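Local coordinates for La protein (Trypanosoma brucei, PDB 1S29) that binds RNA through its N-terminal La motif, a winged helix domain with a conserved aromatic patch, the part described here, at residues A[12-17]-A[54-59]; A[17-22]-A[71-76]; A[42-47]-A[82-87]. All coordinates share one frame; numbering follows the deposited sequence.

Contact 1 of 3, residues A[12-17]-A[54-59]; sequences QKLQKQ and KRVNSV
One water joins Gln17 to Arg55: it accepts from Gln17 NE2 at 2.7 Å and donates to Arg55 O, also at 2.7 Å. The bridge spans two helices of the La motif, a winged helix domain, running from the long helix 8-21 to the short helix 54-57. No direct hydrogen bond crosses between the segments, so the polar half of the contact depends on this water and on the way two long side chains lie together. Gln17 bends sharply at its second torsion (chi2 -74°), which swings the amide up against the side chain of Arg55. The arginine runs extended from CG to NE, and the two chains cross at about a right angle. Gln17 OE1 comes within 3.5 Å of Arg55 CD and sits at the edge of the guanidinium, near its plane. Gln17 OE1 remains 3.6 Å from Arg55 NH1, and with amide and guanidinium planes turned 51° apart this is a contact without a bond. Arg55 also makes a cation-pi contact with Phe20, while its backbone N is hydrogen-bonded to Tyr21 OH, so helix 54-57 is tied to one turn further along helix 8-21, at two neighbouring aromatic residues that may belong to the conserved aromatic patch of the La motif.

Beside the polar pair, the buried Leu14 forks between two valines. Its CG lies opposite the backbone N (chi1 176°), sending the two methyls toward the other segment. Leu14 CD1 meets Val56 CG2 at 4.1 Å. Lys54 O accepts from both Ser58 N and Ser58 OG. On the other prong of the leucine, Leu14 CD2 lies 4.1 Å from Val59 CG1.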
loop_
_atom_site.group_PDB
_atom_site.type_symbol
_atom_site.label_atom_id
_atom_site.label_comp_id
_atom_site.label_asym_id
_atom_site.label_seq_id
_atom_site.Cartn_x
_atom_site.Cartn_y
_atom_site.Cartn_z
ATOM N N GLN A 12 -4.581 -11.187 1.993
ATOM C CA GLN A 12 -4.913 -11.067 0.578
ATOM C C GLN A 12 -5.949 -9.974 0.376
ATOM O O GLN A 12 -5.928 -9.263 -0.629
ATOM C CB GLN A 12 -5.432 -12.399 0.039
ATOM C CG GLN A 12 -4.383 -13.495 0.029
ATOM C CD GLN A 12 -4.916 -14.806 -0.507
ATOM O OE1 GLN A 12 -5.409 -14.872 -1.633
ATOM N NE2 GLN A 12 -4.817 -15.862 0.297
ATOM N N LYS A 13 -6.853 -9.835 1.341
ATOM C CA LYS A 13 -7.880 -8.805 1.261
ATOM C C LYS A 13 -7.241 -7.424 1.352
ATOM O O LYS A 13 -7.615 -6.511 0.617
ATOM C CB LYS A 13 -8.897 -8.975 2.391
ATOM C CG LYS A 13 -9.824 -10.159 2.208
ATOM C CD LYS A 13 -10.881 -10.181 3.303
ATOM C CE LYS A 13 -11.868 -11.322 3.105
ATOM N NZ LYS A 13 -11.225 -12.667 3.209
ATOM N N LEU A 14 -6.279 -7.277 2.261
ATOM C CA LEU A 14 -5.589 -6.006 2.440
ATOM C C LEU A 14 -4.716 -5.704 1.221
ATOM O O LEU A 14 -4.597 -4.556 0.799
ATOM C CB LEU A 14 -4.727 -6.043 3.703
ATOM C CG LEU A 14 -3.863 -4.806 3.971
ATOM C CD1 LEU A 14 -4.723 -3.544 3.915
ATOM C CD2 LEU A 14 -3.197 -4.942 5.325
ATOM N N GLN A 15 -4.113 -6.748 0.664
ATOM C CA GLN A 15 -3.279 -6.613 -0.524
ATOM C C GLN A 15 -4.094 -5.922 -1.617
ATOM O O GLN A 15 -3.638 -4.963 -2.231
ATOM C CB GLN A 15 -2.835 -8.001 -1.017
ATOM C CG GLN A 15 -1.866 -7.986 -2.203
ATOM C CD GLN A 15 -1.814 -9.322 -2.929
ATOM O OE1 GLN A 15 -1.670 -10.379 -2.306
ATOM N NE2 GLN A 15 -1.929 -9.279 -4.258
ATOM N N LYS A 16 -5.308 -6.411 -1.849
ATOM C CA LYS A 16 -6.164 -5.837 -2.878
ATOM C C LYS A 16 -6.603 -4.410 -2.571
ATOM O O LYS A 16 -6.830 -3.628 -3.487
ATOM C CB LYS A 16 -7.374 -6.736 -3.099
ATOM C CG LYS A 16 -6.996 -8.099 -3.657
ATOM C CD LYS A 16 -8.169 -9.052 -3.632
ATOM C CE LYS A 16 -7.766 -10.430 -4.121
ATOM N NZ LYS A 16 -8.922 -11.363 -4.131
ATOM N N GLN A 17 -6.709 -4.069 -1.290
ATOM C CA GLN A 17 -7.098 -2.711 -0.913
ATOM C C GLN A 17 -5.948 -1.752 -1.224
ATOM O O GLN A 17 -6.181 -0.624 -1.652
ATOM C CB GLN A 17 -7.461 -2.643 0.575
ATOM C CG GLN A 17 -8.680 -3.481 0.952
ATOM C CD GLN A 17 -9.992 -2.865 0.481
ATOM O OE1 GLN A 17 -10.150 -2.513 -0.687
ATOM N NE2 GLN A 17 -10.946 -2.741 1.400
ATOM N N LYS A 54 -8.588 4.933 4.910
ATOM C CA LYS A 54 -9.706 4.162 5.452
ATOM C C LYS A 54 -9.714 2.656 5.227
ATOM O O LYS A 54 -9.932 1.889 6.169
ATOM C CB LYS A 54 -11.032 4.719 4.925
ATOM C CG LYS A 54 -12.240 3.904 5.378
ATOM C CD LYS A 54 -13.488 4.192 4.557
ATOM C CE LYS A 54 -14.624 3.279 5.002
ATOM N NZ LYS A 54 -15.860 3.434 4.196
ATOM N N ARG A 55 -9.500 2.232 3.988
ATOM C CA ARG A 55 -9.539 0.806 3.682
ATOM C C ARG A 55 -8.386 0.020 4.290
ATOM O O ARG A 55 -8.446 -1.206 4.399
ATOM C CB ARG A 55 -9.610 0.596 2.167
ATOM C CG ARG A 55 -10.849 1.235 1.548
ATOM C CD ARG A 55 -11.042 0.820 0.113
ATOM N NE ARG A 55 -12.264 1.386 -0.448
ATOM C CZ ARG A 55 -12.860 0.933 -1.545
ATOM N NH1 ARG A 55 -12.346 -0.102 -2.200
ATOM N NH2 ARG A 55 -13.973 1.510 -1.982
ATOM N N VAL A 56 -7.332 0.722 4.692
ATOM C CA VAL A 56 -6.197 0.059 5.321
ATOM C C VAL A 56 -6.366 0.130 6.838
ATOM O O VAL A 56 -6.191 -0.865 7.544
ATOM C CB VAL A 56 -4.869 0.733 4.927
ATOM C CG1 VAL A 56 -3.727 0.175 5.766
ATOM C CG2 VAL A 56 -4.593 0.496 3.449
ATOM N N ASN A 57 -6.720 1.321 7.315
ATOM C CA ASN A 57 -6.928 1.610 8.734
ATOM C C ASN A 57 -7.969 0.715 9.398
ATOM O O ASN A 57 -7.892 0.440 10.591
ATOM C CB ASN A 57 -7.343 3.079 8.890
ATOM C CG ASN A 57 -8.160 3.325 10.135
ATOM O OD1 ASN A 57 -7.655 3.223 11.252
ATOM N ND2 ASN A 57 -9.434 3.650 9.951
ATOM N N SER A 58 -8.959 0.270 8.634
ATOM C CA SER A 58 -9.978 -0.585 9.214
ATOM C C SER A 58 -9.470 -2.007 9.435
ATOM O O SER A 58 -10.050 -2.765 10.210
ATOM C CB SER A 58 -11.209 -0.610 8.315
ATOM O OG SER A 58 -10.853 -0.986 7.003
ATOM N N VAL A 59 -8.374 -2.353 8.762
ATOM C CA VAL A 59 -7.789 -3.689 8.843
ATOM C C VAL A 59 -6.569 -3.812 9.759
ATOM O O VAL A 59 -6.407 -4.818 10.453
ATOM C CB VAL A 59 -7.378 -4.177 7.427
ATOM C CG1 VAL A 59 -6.624 -5.499 7.523
ATOM C CG2 VAL A 59 -8.613 -4.318 6.550
HETATM O O HOH W 1 -10.395 -3.109 4.035
#

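Contact 2 of 3, residues A[17-22]-A[71-76]; sequences QVEFYF and RPSEKL
The backbones come closest at Glu19 and Lys75, whose CA atoms are 7.0 Å apart; residues 17-21 lie in the C-terminal part of helix 8-21, whereas 71-76 runs irregularly until strand 76-78 begins at Leu76. From the helix the side chain of Glu19, extended beyond CG (chi2 178°), carries its carboxylate across to Ser73, and Glu19 OE2 accepts from Ser73 OG at 2.6 Å, through the lone pair turned away from the other carboxylate oxygen. Two further donors grip OE2: Gln15 NE2 from the preceding turn of the helix, and a water that accepts from Glu74 N. Ser73 OG in turn accepts from Lys75 N at 3.1 Å (N-H...O angle 154°), closing an ST turn, with a weak bond from Leu76 N besides. The hydroxyl thus couples the helix carboxylate to the turn that leads from helix 63-70 into the antiparallel sheet of the winged helix fold. The ammonium of Lys75 stays beyond salt-bridge range, its NZ 4.5 Å from Glu19 OE1.

Leu76 supplies the apolar half, each methyl having its own partner. Leu76 CD1 packs against Val18 CG1 at 3.5 Å and also touches Glu19 CG, at 3.8 Å. The other branch approaches the ring of Phe22 obliquely, Leu76 CD2 lying 3.7 Å from Phe22 CD2. Leu50 of helix 47-50 touches Val18 and Phe22, and Val85 of strand 84-87 touches Phe22 and Leu76.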
loop_
_atom_site.group_PDB
_atom_site.type_symbol
_atom_site.label_atom_id
_atom_site.label_comp_id
_atom_site.label_asym_id
_atom_site.label_seq_id
_atom_site.Cartn_x
_atom_site.Cartn_y
_atom_site.Cartn_z
ATOM N N GLN A 17 -6.709 -4.069 -1.290
ATOM C CA GLN A 17 -7.098 -2.711 -0.913
ATOM C C GLN A 17 -5.948 -1.752 -1.224
ATOM O O GLN A 17 -6.181 -0.624 -1.652
ATOM C CB GLN A 17 -7.461 -2.643 0.575
ATOM C CG GLN A 17 -8.680 -3.481 0.952
ATOM C CD GLN A 17 -9.992 -2.865 0.481
ATOM O OE1 GLN A 17 -10.150 -2.513 -0.687
ATOM N NE2 GLN A 17 -10.946 -2.741 1.400
ATOM N N VAL A 18 -4.711 -2.193 -0.998
ATOM C CA VAL A 18 -3.556 -1.351 -1.303
ATOM C C VAL A 18 -3.459 -1.231 -2.823
ATOM O O VAL A 18 -3.209 -0.149 -3.351
ATOM C CB VAL A 18 -2.232 -1.944 -0.735
ATOM C CG1 VAL A 18 -1.043 -1.081 -1.169
ATOM C CG2 VAL A 18 -2.294 -2.003 0.785
ATOM N N GLU A 19 -3.675 -2.337 -3.532
ATOM C CA GLU A 19 -3.629 -2.299 -4.987
ATOM C C GLU A 19 -4.737 -1.369 -5.494
ATOM O O GLU A 19 -4.589 -0.722 -6.528
ATOM C CB GLU A 19 -3.798 -3.709 -5.565
ATOM C CG GLU A 19 -2.693 -4.647 -5.133
ATOM C CD GLU A 19 -2.860 -6.060 -5.654
ATOM O OE1 GLU A 19 -4.008 -6.485 -5.904
ATOM O OE2 GLU A 19 -1.835 -6.757 -5.801
ATOM N N PHE A 20 -5.840 -1.302 -4.757
ATOM C CA PHE A 20 -6.964 -0.440 -5.134
ATOM C C PHE A 20 -6.542 1.021 -5.171
ATOM O O PHE A 20 -6.799 1.733 -6.141
ATOM C CB PHE A 20 -8.108 -0.603 -4.126
ATOM C CG PHE A 20 -9.269 0.340 -4.344
ATOM C CD1 PHE A 20 -10.252 0.059 -5.289
ATOM C CD2 PHE A 20 -9.396 1.491 -3.570
ATOM C CE1 PHE A 20 -11.349 0.909 -5.457
ATOM C CE2 PHE A 20 -10.489 2.350 -3.729
ATOM C CZ PHE A 20 -11.469 2.054 -4.679
ATOM N N TYR A 21 -5.895 1.477 -4.107
ATOM C CA TYR A 21 -5.469 2.864 -4.053
ATOM C C TYR A 21 -4.460 3.213 -5.139
ATOM O O TYR A 21 -4.430 4.345 -5.621
ATOM C CB TYR A 21 -4.891 3.183 -2.670
ATOM C CG TYR A 21 -5.946 3.287 -1.587
ATOM C CD1 TYR A 21 -5.976 2.392 -0.522
ATOM C CD2 TYR A 21 -6.918 4.284 -1.632
ATOM C CE1 TYR A 21 -6.950 2.490 0.476
ATOM C CE2 TYR A 21 -7.897 4.387 -0.641
ATOM C CZ TYR A 21 -7.905 3.490 0.408
ATOM O OH TYR A 21 -8.861 3.602 1.396
ATOM N N PHE A 22 -3.647 2.238 -5.533
ATOM C CA PHE A 22 -2.636 2.455 -6.565
ATOM C C PHE A 22 -3.065 2.052 -7.975
ATOM O O PHE A 22 -2.265 2.106 -8.898
ATOM C CB PHE A 22 -1.353 1.704 -6.204
ATOM C CG PHE A 22 -0.545 2.361 -5.116
ATOM C CD1 PHE A 22 0.248 3.472 -5.394
ATOM C CD2 PHE A 22 -0.571 1.870 -3.819
ATOM C CE1 PHE A 22 1.002 4.079 -4.394
ATOM C CE2 PHE A 22 0.180 2.470 -2.812
ATOM C CZ PHE A 22 0.968 3.573 -3.097
ATOM N N ARG A 71 3.647 -7.869 0.073
ATOM C CA ARG A 71 4.682 -8.647 -0.607
ATOM C C ARG A 71 4.286 -9.499 -1.818
ATOM O O ARG A 71 4.922 -9.413 -2.865
ATOM C CB ARG A 71 5.453 -9.524 0.392
ATOM C CG ARG A 71 6.705 -10.137 -0.243
ATOM C CD ARG A 71 7.516 -11.015 0.703
ATOM N NE ARG A 71 8.078 -10.281 1.834
ATOM C CZ ARG A 71 7.519 -10.227 3.038
ATOM N NH1 ARG A 71 6.379 -10.864 3.269
ATOM N NH2 ARG A 71 8.104 -9.545 4.016
ATOM N N PRO A 72 3.240 -10.331 -1.699
ATOM C CA PRO A 72 2.805 -11.186 -2.815
ATOM C C PRO A 72 2.369 -10.476 -4.094
ATOM O O PRO A 72 2.316 -11.088 -5.161
ATOM C CB PRO A 72 1.644 -11.976 -2.210
ATOM C CG PRO A 72 1.975 -12.012 -0.753
ATOM C CD PRO A 72 2.439 -10.609 -0.496
ATOM N N SER A 73 2.048 -9.192 -3.986
ATOM C CA SER A 73 1.569 -8.429 -5.129
ATOM C C SER A 73 2.525 -8.354 -6.312
ATOM O O SER A 73 3.741 -8.277 -6.144
ATOM C CB SER A 73 1.205 -7.010 -4.696
ATOM O OG SER A 73 0.689 -6.286 -5.792
ATOM N N GLU A 74 1.955 -8.370 -7.511
ATOM C CA GLU A 74 2.737 -8.278 -8.735
ATOM C C GLU A 74 2.543 -6.881 -9.321
ATOM O O GLU A 74 3.133 -6.537 -10.345
ATOM C CB GLU A 74 2.273 -9.339 -9.740
ATOM C CG GLU A 74 2.279 -10.752 -9.166
ATOM C CD GLU A 74 1.777 -11.803 -10.142
ATOM O OE1 GLU A 74 0.613 -11.707 -10.596
ATOM O OE2 GLU A 74 2.548 -12.736 -10.451
ATOM N N LYS A 75 1.716 -6.077 -8.657
ATOM C CA LYS A 75 1.432 -4.722 -9.109
ATOM C C LYS A 75 2.143 -3.691 -8.245
ATOM O O LYS A 75 2.216 -2.515 -8.602
ATOM C CB LYS A 75 -0.076 -4.449 -9.055
ATOM C CG LYS A 75 -0.916 -5.393 -9.892
ATOM C CD LYS A 75 -2.394 -5.070 -9.757
ATOM C CE LYS A 75 -3.247 -5.962 -10.641
ATOM N NZ LYS A 75 -3.143 -7.402 -10.261
ATOM N N LEU A 76 2.656 -4.136 -7.102
ATOM C CA LEU A 76 3.348 -3.249 -6.169
ATOM C C LEU A 76 4.750 -3.762 -5.880
ATOM O O LEU A 76 5.014 -4.958 -5.999
ATOM C CB LEU A 76 2.571 -3.170 -4.853
ATOM C CG LEU A 76 1.109 -2.717 -4.921
ATOM C CD1 LEU A 76 0.399 -3.121 -3.642
ATOM C CD2 LEU A 76 1.031 -1.206 -5.129
HETATM O O HOH W 2 -1.008 -8.823 -7.720
HETATM O O HOH W 3 -0.272 -0.608 -8.946
#

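Contact 3 of 3, residues A[42-47]-A[82-87]; sequences EGFVSL and GLMVRR
Backbone hydrogen bonds pair Val45 with Val85 in both directions: Val45 N to Val85 O and Val85 N to Val45 O, each 2.9 Å. This is an antiparallel hydrogen-bonded pair of the winged helix sheet, and Ser46 with selenomethionine Met84 forms the adjacent non-hydrogen-bonded pair. A third, nearly straight bond carries on the ladder from Leu47 N to Leu83 O (N-H...O angle 173°), although Leu47 already belongs to helix 47-50. At the other end a water accepts from Arg87 N and donates to Gly43 O. Weaker CA-H...O contacts fill in between, the shortest from Met84 CA to Val45 O at 3.3 Å.

The aromatic interactions centre on Phe44. Arg86 lays its aliphatic chain over one face of the ring, with CD 3.7 Å from the ring centroid and 19° off the normal, a CH-pi contact. Its CG sits between the backbone N and the carbonyl carbon (chi1 65°), and from there the chain stays extended as far as NE, which carries CG and CD across the ring. Its guanidinium presents an edge to the ring, and NH1 donates to Arg87 O. Met84 approaches more obliquely: its SE lies 5.3 Å from the Phe44 centroid, a Met-aromatic contact, while its CB packs 3.7 Å from Phe44 CD2.

Among the apolar contacts, Leu47 crosses Val85 at about a right angle, Leu47 CD2 to Val85 CG1 3.7 Å.

Strand 84-87 is central, between 45-46 and 76-78. Val45 and Val85 project from the same side of the sheet: Val45 meets Phe22 and also Leu33, Lys36 and Met37 of helix 31-37, while Val85 meets Ile70 of helix 63-70. Ser46 is the N-cap of helix 47-50: its side chain caps a backbone N just past the segment, and its OG is hydrogen-bonded to Thr49 OG1.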
loop_
_atom_site.group_PDB
_atom_site.type_symbol
_atom_site.label_atom_id
_atom_site.label_comp_id
_atom_site.label_asym_id
_atom_site.label_seq_id
_atom_site.Cartn_x
_atom_site.Cartn_y
_atom_site.Cartn_z
ATOM N N GLU A 42 10.949 7.664 -7.758
ATOM C CA GLU A 42 10.588 6.258 -7.857
ATOM C C GLU A 42 9.108 6.035 -7.574
ATOM O O GLU A 42 8.581 4.937 -7.779
ATOM C CB GLU A 42 11.472 5.443 -6.901
ATOM C CG GLU A 42 12.980 5.636 -7.173
ATOM C CD GLU A 42 13.885 4.992 -6.127
ATOM O OE1 GLU A 42 13.868 3.748 -5.993
ATOM O OE2 GLU A 42 14.625 5.733 -5.446
ATOM N N GLY A 43 8.434 7.095 -7.133
ATOM C CA GLY A 43 7.016 7.002 -6.830
ATOM C C GLY A 43 6.725 6.249 -5.548
ATOM O O GLY A 43 5.621 5.737 -5.352
ATOM N N PHE A 44 7.726 6.153 -4.680
ATOM C CA PHE A 44 7.558 5.470 -3.404
ATOM C C PHE A 44 6.681 6.268 -2.441
ATOM O O PHE A 44 6.796 7.501 -2.334
ATOM C CB PHE A 44 8.926 5.212 -2.753
ATOM C CG PHE A 44 9.566 3.912 -3.165
ATOM C CD1 PHE A 44 10.804 3.896 -3.798
ATOM C CD2 PHE A 44 8.934 2.702 -2.900
ATOM C CE1 PHE A 44 11.403 2.686 -4.163
ATOM C CE2 PHE A 44 9.521 1.492 -3.259
ATOM C CZ PHE A 44 10.763 1.488 -3.895
ATOM N N VAL A 45 5.808 5.547 -1.744
ATOM C CA VAL A 45 4.898 6.125 -0.754
ATOM C C VAL A 45 5.111 5.345 0.543
ATOM O O VAL A 45 5.112 4.117 0.529
ATOM C CB VAL A 45 3.422 5.968 -1.190
ATOM C CG1 VAL A 45 2.505 6.481 -0.085
ATOM C CG2 VAL A 45 3.169 6.741 -2.485
ATOM N N SER A 46 5.302 6.046 1.660
ATOM C CA SER A 46 5.541 5.359 2.928
ATOM C C SER A 46 4.336 4.553 3.387
ATOM O O SER A 46 3.192 4.967 3.201
ATOM C CB SER A 46 5.938 6.356 4.022
ATOM O OG SER A 46 4.838 7.166 4.436
ATOM N N LEU A 47 4.604 3.394 3.983
ATOM C CA LEU A 47 3.528 2.548 4.465
ATOM C C LEU A 47 2.803 3.255 5.614
ATOM O O LEU A 47 1.622 3.004 5.844
ATOM C CB LEU A 47 4.069 1.176 4.902
ATOM C CG LEU A 47 4.754 0.319 3.825
ATOM C CD1 LEU A 47 5.027 -1.074 4.382
ATOM C CD2 LEU A 47 3.876 0.219 2.593
ATOM N N GLY A 82 11.666 -1.988 3.291
ATOM C CA GLY A 82 10.311 -2.343 3.670
ATOM C C GLY A 82 9.495 -1.270 4.372
ATOM O O GLY A 82 8.570 -1.585 5.119
ATOM N N LEU A 83 9.823 -0.003 4.143
ATOM C CA LEU A 83 9.075 1.074 4.772
ATOM C C LEU A 83 8.231 1.818 3.743
ATOM O O LEU A 83 7.404 2.651 4.104
ATOM C CB LEU A 83 10.025 2.056 5.467
ATOM C CG LEU A 83 10.908 1.474 6.569
ATOM C CD1 LEU A 83 11.639 2.608 7.254
ATOM C CD2 LEU A 83 10.072 0.706 7.580
HETATM N N MSE A 84 8.439 1.506 2.466
HETATM C CA MSE A 84 7.690 2.176 1.400
HETATM C C MSE A 84 7.236 1.210 0.311
HETATM O O MSE A 84 7.704 0.079 0.220
HETATM C CB MSE A 84 8.547 3.278 0.764
HETATM C CG MSE A 84 9.229 4.200 1.761
HETATM SE SE MSE A 84 10.182 5.675 0.919
HETATM C CE MSE A 84 8.688 6.910 0.788
ATOM N N VAL A 85 6.313 1.667 -0.528
ATOM C CA VAL A 85 5.827 0.843 -1.623
ATOM C C VAL A 85 5.563 1.736 -2.829
ATOM O O VAL A 85 5.226 2.908 -2.678
ATOM C CB VAL A 85 4.522 0.096 -1.234
ATOM C CG1 VAL A 85 3.402 1.093 -0.960
ATOM C CG2 VAL A 85 4.133 -0.882 -2.345
ATOM N N ARG A 86 5.742 1.179 -4.023
ATOM C CA ARG A 86 5.519 1.920 -5.258
ATOM C C ARG A 86 4.786 1.048 -6.268
ATOM O O ARG A 86 4.715 -0.174 -6.113
ATOM C CB ARG A 86 6.851 2.366 -5.867
ATOM C CG ARG A 86 7.746 1.215 -6.330
ATOM C CD ARG A 86 9.011 1.762 -6.961
ATOM N NE ARG A 86 9.968 0.714 -7.318
ATOM C CZ ARG A 86 9.825 -0.128 -8.337
ATOM N NH1 ARG A 86 8.759 -0.065 -9.121
ATOM N NH2 ARG A 86 10.765 -1.032 -8.586
ATOM N N ARG A 87 4.220 1.684 -7.287
ATOM C CA ARG A 87 3.542 0.949 -8.339
ATOM C C ARG A 87 4.618 0.264 -9.160
ATOM O O ARG A 87 5.737 0.779 -9.295
ATOM C CB ARG A 87 2.777 1.888 -9.272
ATOM C CG ARG A 87 1.459 2.401 -8.761
ATOM C CD ARG A 87 1.002 3.555 -9.643
ATOM N NE ARG A 87 1.103 3.241 -11.066
ATOM C CZ ARG A 87 0.087 2.842 -11.829
ATOM N NH1 ARG A 87 -1.130 2.704 -11.314
ATOM N NH2 ARG A 87 0.286 2.590 -13.118
HETATM O O HOH W 4 4.127 4.480 -7.262
#

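Contacts 1 and 2 share helix 8-21 and even Gln17; their centres are about 10 Å apart. Contact 2 lies about 11 Å from contact 3, centre to centre, and touches it through a probable hydrogen bond from Arg87 NH1 to Phe22 O. Contacts 1 and 3 do not touch: they lie on opposite sides of the chain's centre, their centres about 16 Å apart. In sequence the six segments run 12-17, 17-22, 42-47, 54-59, 71-76 and 82-87, so every pair of contacts crosses along the chain. This interleaving means that residues distant in sequence, from helix 8-21, helix 54-57 and the three-stranded sheet, are brought together within one La motif.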